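Local coordinates for designed helical repeat protein (Synthetic construct, PDB 5CWD) that has no known natural function, being a computationally designed protein made to explore how repeated helices can be packed, at residues T10-A15 / C53-R58. Residues are numbered along the deposited sequence; the frame is centred on the assembly and turned at random.
Sequences TCEKAA and CEAAAR
Glu12 lays the aliphatic part of its side chain over the methyl of Ala55, its CG 3.6 Å from Ala55 CB. A chi1 of 176°, which sets CG anti to the backbone N, brings the methylenes there, and the bend at chi2 keeps the carboxylate alongside the same methyl, with OE2 on the Arg58 side. Glutamate suits this flank because its methylenes can cover an alanine while its charge stays at the partly exposed margin. The carboxylate and guanidinium planes are 32° apart; Glu12 OE2 lies 4.1 Å from Arg58 NE, at the edge of the guanidinium and near its plane, too far for a salt bridge though the charges probably attract. With an alanine here, the Ala55 methyl would probably lose part of its cover and Arg58 a nearby opposite charge. Helices 4-20 and 45-63 are packed as in an alpha-helical repeat solenoid, with helix 24-40 intervening in sequence: the axes of segments 10-15 and 53-58 approach to 8.1 Å with 39° between their N-to-C directions. So close an approach calls for small residues. One turn beyond, Ala15 CB points into the interface, 3.9 Å from Ala55 CB and 4.1 Å from Ala56 CB, while Phe52 fills in beside Ala15.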
loop_
_atom_site.group_PDB
_atom_site.type_symbol
_atom_site.label_atom_id
_atom_site.label_comp_id
_atom_site.label_asym_id
_atom_site.label_seq_id
_atom_site.Cartn_x
_atom_site.Cartn_y
_atom_site.Cartn_z
ATOM N N THR A 10 4.750 -3.934 15.509
ATOM C CA THR A 10 4.181 -2.695 16.016
ATOM C C THR A 10 3.745 -1.798 14.871
ATOM O O THR A 10 2.683 -1.184 14.927
ATOM C CB THR A 10 5.184 -1.926 16.893
ATOM O OG1 THR A 10 5.681 -2.786 17.926
ATOM C CG2 THR A 10 4.523 -0.711 17.529
ATOM N N CYS A 11 4.574 -1.717 13.837
ATOM C CA CYS A 11 4.264 -0.881 12.687
ATOM C C CYS A 11 3.044 -1.396 11.934
ATOM O O CYS A 11 2.187 -0.611 11.522
ATOM C CB CYS A 11 5.466 -0.799 11.749
ATOM S SG CYS A 11 6.842 0.154 12.432
ATOM N N GLU A 12 2.958 -2.711 11.756
ATOM C CA GLU A 12 1.802 -3.293 11.077
ATOM C C GLU A 12 0.520 -3.110 11.891
ATOM O O GLU A 12 -0.508 -2.665 11.365
ATOM C CB GLU A 12 2.034 -4.778 10.800
ATOM C CG GLU A 12 0.818 -5.473 10.184
ATOM C CD GLU A 12 1.161 -6.430 9.053
ATOM O OE1 GLU A 12 2.356 -6.593 8.724
ATOM O OE2 GLU A 12 0.219 -7.020 8.482
ATOM N N LYS A 13 0.585 -3.460 13.170
ATOM C CA LYS A 13 -0.545 -3.278 14.069
ATOM C C LYS A 13 -0.977 -1.817 14.083
ATOM O O LYS A 13 -2.164 -1.502 13.990
ATOM C CB LYS A 13 -0.177 -3.739 15.478
ATOM C CG LYS A 13 -1.309 -3.669 16.487
ATOM C CD LYS A 13 -0.816 -4.051 17.873
ATOM C CE LYS A 13 -1.905 -3.902 18.919
ATOM N NZ LYS A 13 -1.401 -4.210 20.286
ATOM N N ALA A 14 0.002 -0.928 14.188
ATOM C CA ALA A 14 -0.252 0.505 14.180
ATOM C C ALA A 14 -0.903 0.921 12.867
ATOM O O ALA A 14 -1.837 1.725 12.854
ATOM C CB ALA A 14 1.041 1.273 14.402
ATOM N N ALA A 15 -0.408 0.368 11.762
ATOM C CA ALA A 15 -0.979 0.651 10.448
ATOM C C ALA A 15 -2.445 0.250 10.400
ATOM O O ALA A 15 -3.298 1.037 9.987
ATOM C CB ALA A 15 -0.200 -0.065 9.360
ATOM N N CYS A 53 3.763 1.195 5.523
ATOM C CA CYS A 53 3.012 1.470 4.302
ATOM C C CYS A 53 2.498 0.192 3.655
ATOM O O CYS A 53 1.346 0.129 3.221
ATOM C CB CYS A 53 3.873 2.235 3.303
ATOM S SG CYS A 53 4.111 3.965 3.733
ATOM N N GLU A 54 3.355 -0.820 3.578
ATOM C CA GLU A 54 2.942 -2.102 3.022
ATOM C C GLU A 54 1.821 -2.720 3.860
ATOM O O GLU A 54 0.815 -3.193 3.315
ATOM C CB GLU A 54 4.134 -3.054 2.926
ATOM C CG GLU A 54 5.188 -2.606 1.924
ATOM C CD GLU A 54 6.300 -3.618 1.740
ATOM O OE1 GLU A 54 6.393 -4.560 2.556
ATOM O OE2 GLU A 54 7.080 -3.471 0.774
ATOM N N ALA A 55 1.984 -2.706 5.180
ATOM C CA ALA A 55 0.933 -3.187 6.074
ATOM C C ALA A 55 -0.355 -2.391 5.877
ATOM O O ALA A 55 -1.451 -2.954 5.851
ATOM C CB ALA A 55 1.387 -3.103 7.517
ATOM N N ALA A 56 -0.208 -1.078 5.732
ATOM C CA ALA A 56 -1.342 -0.180 5.547
ATOM C C ALA A 56 -2.091 -0.503 4.261
ATOM O O ALA A 56 -3.321 -0.551 4.245
ATOM C CB ALA A 56 -0.871 1.266 5.536
ATOM N N ALA A 57 -1.346 -0.714 3.183
ATOM C CA ALA A 57 -1.945 -1.117 1.917
ATOM C C ALA A 57 -2.651 -2.457 2.077
ATOM O O ALA A 57 -3.786 -2.629 1.625
ATOM C CB ALA A 57 -0.890 -1.198 0.831
ATOM N N ARG A 58 -1.973 -3.401 2.723
ATOM C CA ARG A 58 -2.561 -4.706 3.006
ATOM C C ARG A 58 -3.904 -4.556 3.717
ATOM O O ARG A 58 -4.902 -5.159 3.318
ATOM C CB ARG A 58 -1.612 -5.545 3.860
ATOM C CG ARG A 58 -1.306 -6.911 3.276
ATOM C CD ARG A 58 -0.334 -7.683 4.154
ATOM N NE ARG A 58 0.887 -6.925 4.417
ATOM C CZ ARG A 58 1.843 -6.708 3.518
ATOM N NH1 ARG A 58 1.725 -7.182 2.284
ATOM N NH2 ARG A 58 2.918 -6.008 3.852
#